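Local coordinates for protein cDNA FLJ56608, highly similar to Homo sapiens chloride channel, calcium activated, family member 1 (CLCA1), mRNA (Homo sapiens, PDB 6PYO) that may mediate calcium-activated chloride conductance and regulate mucus secretion by goblet cells, this chain being its calcium-binding von Willebrand factor A domain, at residues Gln6-Leu11 / Lys100-Asp105; Ser93-Ile98 / Ser130-His135. All blocks are in the same frame, centred on the assembly; numbering follows the deposited sequence.

Contact 1 of 2, residues Gln6-Leu11 / Lys100-Asp105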
loop_
_atom_site.group_PDB
_atom_site.type_symbol
_atom_site.label_atom_id
_atom_site.label_comp_id
_atom_site.label_asym_id
_atom_site.label_seq_id
_atom_site.Cartn_x
_atom_site.Cartn_y
_atom_site.Cartn_z
ATOM N N GLN A 6 -6.067 5.292 17.024
ATOM C CA GLN A 6 -5.683 4.049 16.364
ATOM C C GLN A 6 -5.193 4.328 14.952
ATOM O O GLN A 6 -5.792 5.110 14.200
ATOM C CB GLN A 6 -6.848 3.056 16.327
ATOM C CG GLN A 6 -7.417 2.800 17.721
ATOM C CD GLN A 6 -8.886 2.382 17.676
ATOM O OE1 GLN A 6 -9.666 2.908 16.865
ATOM N NE2 GLN A 6 -9.274 1.472 18.562
ATOM N N ARG A 7 -4.052 3.741 14.647
ATOM C CA ARG A 7 -3.455 3.847 13.333
ATOM C C ARG A 7 -4.392 3.264 12.293
ATOM O O ARG A 7 -5.014 2.241 12.524
ATOM C CB ARG A 7 -2.135 3.066 13.324
ATOM C CG ARG A 7 -1.362 3.128 11.998
ATOM C CD ARG A 7 -0.063 2.349 12.134
ATOM N NE ARG A 7 0.981 2.862 11.271
ATOM C CZ ARG A 7 2.180 2.318 11.178
ATOM N NH1 ARG A 7 2.448 1.223 11.870
ATOM N NH2 ARG A 7 3.092 2.823 10.380
ATOM N N ILE A 8 -4.453 3.904 11.130
ATOM C CA ILE A 8 -5.140 3.390 9.956
ATOM C C ILE A 8 -4.094 3.185 8.877
ATOM O O ILE A 8 -3.385 4.122 8.532
ATOM C CB ILE A 8 -6.229 4.353 9.435
ATOM C CG1 ILE A 8 -7.292 4.587 10.507
ATOM C CG2 ILE A 8 -6.748 3.782 8.094
ATOM C CD1 ILE A 8 -8.141 5.800 10.222
ATOM N N VAL A 9 -4.018 1.989 8.317
ATOM C CA VAL A 9 -2.985 1.656 7.347
ATOM C C VAL A 9 -3.615 0.798 6.278
ATOM O O VAL A 9 -4.377 -0.112 6.591
ATOM C CB VAL A 9 -1.795 0.887 7.983
ATOM C CG1 VAL A 9 -0.600 0.842 7.024
ATOM C CG2 VAL A 9 -1.362 1.520 9.233
ATOM N N CYS A 10 -3.305 1.098 5.025
ATOM C CA CYS A 10 -3.705 0.279 3.903
ATOM C C CYS A 10 -2.453 -0.125 3.151
ATOM O O CYS A 10 -1.701 0.734 2.692
ATOM C CB CYS A 10 -4.690 1.003 2.971
ATOM S SG CYS A 10 -5.543 -0.251 1.936
ATOM N N LEU A 11 -2.199 -1.420 3.097
ATOM C CA LEU A 11 -1.202 -1.948 2.190
ATOM C C LEU A 11 -1.728 -1.828 0.769
ATOM O O LEU A 11 -2.865 -2.231 0.471
ATOM C CB LEU A 11 -0.906 -3.411 2.515
ATOM C CG LEU A 11 0.148 -3.733 3.530
ATOM C CD1 LEU A 11 -0.138 -2.832 4.750
ATOM C CD2 LEU A 11 0.179 -5.190 3.908
ATOM N N LYS A 100 -14.536 3.854 4.011
ATOM C CA LYS A 100 -15.725 3.133 4.466
ATOM C C LYS A 100 -15.956 3.320 5.963
ATOM O O LYS A 100 -17.063 3.060 6.448
ATOM C CB LYS A 100 -15.648 1.637 4.152
ATOM C CG LYS A 100 -15.624 1.346 2.637
ATOM C CD LYS A 100 -16.421 0.100 2.297
ATOM C CE LYS A 100 -15.938 -0.566 1.004
ATOM N NZ LYS A 100 -16.206 0.236 -0.217
ATOM N N LYS A 101 -14.930 3.757 6.716
ATOM C CA LYS A 101 -15.020 3.868 8.172
ATOM C C LYS A 101 -14.515 5.204 8.682
ATOM O O LYS A 101 -15.049 5.727 9.672
ATOM C CB LYS A 101 -14.213 2.739 8.873
ATOM C CG LYS A 101 -14.843 1.345 8.819
ATOM C CD LYS A 101 -15.570 1.026 10.135
ATOM C CE LYS A 101 -14.660 0.313 11.150
ATOM N NZ LYS A 101 -15.127 0.400 12.580
ATOM N N TYR A 102 -13.497 5.764 8.042
ATOM C CA TYR A 102 -12.696 6.828 8.624
ATOM C C TYR A 102 -12.259 7.819 7.558
ATOM O O TYR A 102 -12.148 7.469 6.376
ATOM C CB TYR A 102 -11.455 6.247 9.319
ATOM C CG TYR A 102 -11.786 5.287 10.447
ATOM C CD1 TYR A 102 -12.426 5.737 11.602
ATOM C CD2 TYR A 102 -11.438 3.941 10.381
ATOM C CE1 TYR A 102 -12.730 4.867 12.650
ATOM C CE2 TYR A 102 -11.745 3.065 11.412
ATOM C CZ TYR A 102 -12.396 3.527 12.540
ATOM O OH TYR A 102 -12.693 2.639 13.566
ATOM N N PRO A 103 -11.956 9.050 7.957
ATOM C CA PRO A 103 -11.225 9.954 7.057
ATOM C C PRO A 103 -9.829 9.438 6.737
ATOM O O PRO A 103 -9.234 8.646 7.473
ATOM C CB PRO A 103 -11.147 11.272 7.838
ATOM C CG PRO A 103 -11.819 11.026 9.189
ATOM C CD PRO A 103 -12.039 9.559 9.342
ATOM N N THR A 104 -9.301 9.912 5.606
ATOM C CA THR A 104 -7.960 9.549 5.179
ATOM C C THR A 104 -6.892 10.474 5.751
ATOM O O THR A 104 -5.723 10.080 5.824
ATOM C CB THR A 104 -7.875 9.554 3.648
ATOM O OG1 THR A 104 -8.527 10.727 3.133
ATOM C CG2 THR A 104 -8.547 8.330 3.078
ATOM N N ASP A 105 -7.262 11.662 6.208
ATOM C CA ASP A 105 -6.270 12.587 6.786
ATOM C C ASP A 105 -5.595 11.963 8.011
ATOM O O ASP A 105 -6.244 11.679 9.020
ATOM C CB ASP A 105 -6.937 13.915 7.161
ATOM C CG ASP A 105 -5.954 15.123 7.145
ATOM O OD1 ASP A 105 -4.727 14.962 7.411
ATOM O OD2 ASP A 105 -6.429 16.255 6.873
#
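Ile8 pushes the end of its longer branch against the root of the Tyr102 side chain. Its CD1 methyl lies 3.5 Å from Tyr102 CB and runs on past Tyr102 CG to CD2, approaching the ring obliquely. Behind it, Ile8 CG1 stays just in touch with Tyr102 CD2 at 4.2 Å. The isoleucine gets there with CG1 anti to its carbonyl carbon (chi1 -60°) and CD1 extended beyond it, so that the outermost methyl makes the closest approach. Ile8 CD1 also passes 4.1 Å from Pro103 O, a buried carbonyl oxygen that has no polar partner in the model. Lys101 CB lies over one face of the Tyr102 ring, offset toward its rim, while Lys101 NZ offers a weak hydrogen bond of 3.5 Å to Tyr102 OH. The phenol end merely approaches Gln6, with Gln6 OE1 4.5 Å from Tyr102 OH, too far for a bond. That amide oxygen is instead engaged by Thr2 OG1 and Trp45 NE1. Trp45 also meets the Tyr102 ring with the planes steeply inclined and receives Lys101 in a cation-pi contact, so the aromatic pair joins this loop to the neighbouring strand 45-51. Ile8 rests on Ile98 as well, on the helix that leads into the loop. The joint is thus apolar, linking the start of central strand 8-14 to the loop between helix 87-99 and strand 108-113, a helix-to-strand connection in the Rossmann-like alpha/beta fold of a von Willebrand factor A domain.

Contact 2 of 2, residues Ser93-Ile98 / Ser130-His135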
loop_
_atom_site.group_PDB
_atom_site.type_symbol
_atom_site.label_atom_id
_atom_site.label_comp_id
_atom_site.label_asym_id
_atom_site.label_seq_id
_atom_site.Cartn_x
_atom_site.Cartn_y
_atom_site.Cartn_z
ATOM N N SER A 93 -8.353 3.053 -4.641
ATOM C CA SER A 93 -9.030 1.970 -3.932
ATOM C C SER A 93 -8.702 1.976 -2.436
ATOM O O SER A 93 -9.577 1.737 -1.597
ATOM C CB SER A 93 -8.646 0.644 -4.570
ATOM O OG SER A 93 -9.180 -0.426 -3.847
ATOM N N ALA A 94 -7.447 2.248 -2.075
ATOM C CA ALA A 94 -7.101 2.358 -0.658
ATOM C C ALA A 94 -7.932 3.441 0.028
ATOM O O ALA A 94 -8.461 3.243 1.137
ATOM C CB ALA A 94 -5.606 2.623 -0.528
ATOM N N PHE A 95 -8.057 4.598 -0.620
ATOM C CA PHE A 95 -8.839 5.690 -0.043
ATOM C C PHE A 95 -10.288 5.277 0.154
ATOM O O PHE A 95 -10.898 5.588 1.188
ATOM C CB PHE A 95 -8.763 6.951 -0.921
ATOM C CG PHE A 95 -7.381 7.544 -1.022
ATOM C CD1 PHE A 95 -6.404 7.210 -0.115
ATOM C CD2 PHE A 95 -7.062 8.434 -2.045
ATOM C CE1 PHE A 95 -5.108 7.751 -0.212
ATOM C CE2 PHE A 95 -5.794 8.963 -2.151
ATOM C CZ PHE A 95 -4.812 8.623 -1.223
ATOM N N THR A 96 -10.865 4.580 -0.824
ATOM C CA THR A 96 -12.220 4.054 -0.651
ATOM C C THR A 96 -12.290 3.063 0.506
ATOM O O THR A 96 -13.268 3.044 1.271
ATOM C CB THR A 96 -12.674 3.372 -1.948
ATOM O OG1 THR A 96 -12.428 4.255 -3.042
ATOM C CG2 THR A 96 -14.150 3.035 -1.902
ATOM N N VAL A 97 -11.258 2.219 0.647
ATOM C CA VAL A 97 -11.282 1.229 1.713
ATOM C C VAL A 97 -11.291 1.947 3.053
ATOM O O VAL A 97 -12.065 1.609 3.955
ATOM C CB VAL A 97 -10.088 0.263 1.575
ATOM C CG1 VAL A 97 -9.811 -0.451 2.910
ATOM C CG2 VAL A 97 -10.330 -0.731 0.407
ATOM N N ILE A 98 -10.470 2.996 3.173
ATOM C CA ILE A 98 -10.357 3.691 4.444
ATOM C C ILE A 98 -11.640 4.423 4.742
ATOM O O ILE A 98 -12.193 4.323 5.847
ATOM C CB ILE A 98 -9.158 4.643 4.433
ATOM C CG1 ILE A 98 -7.860 3.823 4.398
ATOM C CG2 ILE A 98 -9.199 5.484 5.702
ATOM C CD1 ILE A 98 -6.669 4.621 3.923
ATOM N N SER A 130 -6.269 13.970 0.107
ATOM C CA SER A 130 -6.650 12.921 1.046
ATOM C C SER A 130 -6.097 13.193 2.437
ATOM O O SER A 130 -6.742 12.838 3.425
ATOM C CB SER A 130 -6.184 11.556 0.547
ATOM O OG SER A 130 -4.791 11.352 0.718
ATOM N N GLY A 131 -4.922 13.828 2.525
ATOM C CA GLY A 131 -4.215 13.978 3.777
ATOM C C GLY A 131 -3.551 12.710 4.253
ATOM O O GLY A 131 -2.980 12.708 5.349
ATOM N N ALA A 132 -3.646 11.627 3.475
ATOM C CA ALA A 132 -2.973 10.384 3.788
ATOM C C ALA A 132 -1.463 10.577 3.720
ATOM O O ALA A 132 -0.952 11.500 3.090
ATOM C CB ALA A 132 -3.408 9.265 2.832
ATOM N N ILE A 133 -0.764 9.694 4.416
ATOM C CA ILE A 133 0.693 9.616 4.452
ATOM C C ILE A 133 1.060 8.428 3.594
ATOM O O ILE A 133 0.669 7.304 3.920
ATOM C CB ILE A 133 1.187 9.393 5.890
ATOM C CG1 ILE A 133 0.773 10.539 6.813
ATOM C CG2 ILE A 133 2.687 9.196 5.999
ATOM C CD1 ILE A 133 0.486 10.043 8.287
ATOM N N ILE A 134 1.788 8.638 2.504
ATOM C CA ILE A 134 2.161 7.534 1.631
ATOM C C ILE A 134 3.625 7.157 1.881
ATOM O O ILE A 134 4.543 7.912 1.550
ATOM C CB ILE A 134 1.914 7.874 0.157
ATOM C CG1 ILE A 134 0.447 8.242 -0.083
ATOM C CG2 ILE A 134 2.224 6.678 -0.700
ATOM C CD1 ILE A 134 0.220 9.110 -1.291
ATOM N N HIS A 135 3.842 5.984 2.474
ATOM C CA HIS A 135 5.147 5.339 2.540
ATOM C C HIS A 135 5.327 4.529 1.264
ATOM O O HIS A 135 4.406 3.820 0.840
ATOM C CB HIS A 135 5.224 4.416 3.750
ATOM C CG HIS A 135 4.780 5.056 5.030
ATOM N ND1 HIS A 135 5.481 6.083 5.632
ATOM C CD2 HIS A 135 3.743 4.777 5.857
ATOM C CE1 HIS A 135 4.875 6.430 6.755
ATOM N NE2 HIS A 135 3.791 5.684 6.890
#
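At the turn from helix 124-130 into strand 133-138, an ST turn presents a serine and an alanine to the aromatic ring of Phe95 on helix 87-99. Ser130 CB sits over one face of the phenyl ring in a CH-pi contact, 3.9 Å from the Phe95 centroid and 18° off the ring normal. Its hydroxyl is displaced toward the far end of the ring, where Ser130 OG comes within 3.3 Å of Phe95 CZ. This oxygen is well occupied: it accepts the backbone N-H of Ala132 (Ser130 OG to Ala132 N 3.0 Å, N-H...O 159°) and is also hydrogen-bonded to Val127 O. With chi1 at 76°, OG lies between the backbone N and the carbonyl carbon of its own residue, within range of both partners. Gly131, the first residue past the helix, takes positive phi and turns the chain between Ser130 and Ala132. In the layered alpha/beta architecture of the domain, this places two successive helix-strand units side by side, and Phe95 also packs on Ile109 of the intervening strand 108-113. Obliquely to the ring, Ala132 CB meets Phe95 CE1 at 3.8 Å. Replacing the phenylalanine with an alanine would probably leave Ser130 CB without its aromatic face and open a gap between the helix and the turn. Thr104, in the loop following helix 87-99, touches Phe95 too and hydrogen-bonds Ser130 O through its OG1.

Contact 2 is wholly buried, whereas contact 1 is only partly so and lies nearer the surface, with its centre about 7 Å from that of contact 2. Both concern helix 87-99 and the same sheet: contact 1 ties the loop after this helix to central strand 8-14, and contact 2 ties the helix itself to the entry into strand 133-138, two strands further along. Contact 1 sets an isoleucine methyl obliquely against a partly exposed tyrosine; contact 2 lays a serine CB over a phenyl face, beside a hydroxyl held by hydrogen bonds. They also meet directly where Pro103 O lies 3.6 Å from Ile98 CG2, and Cys10 SG packs on Ala94 CB.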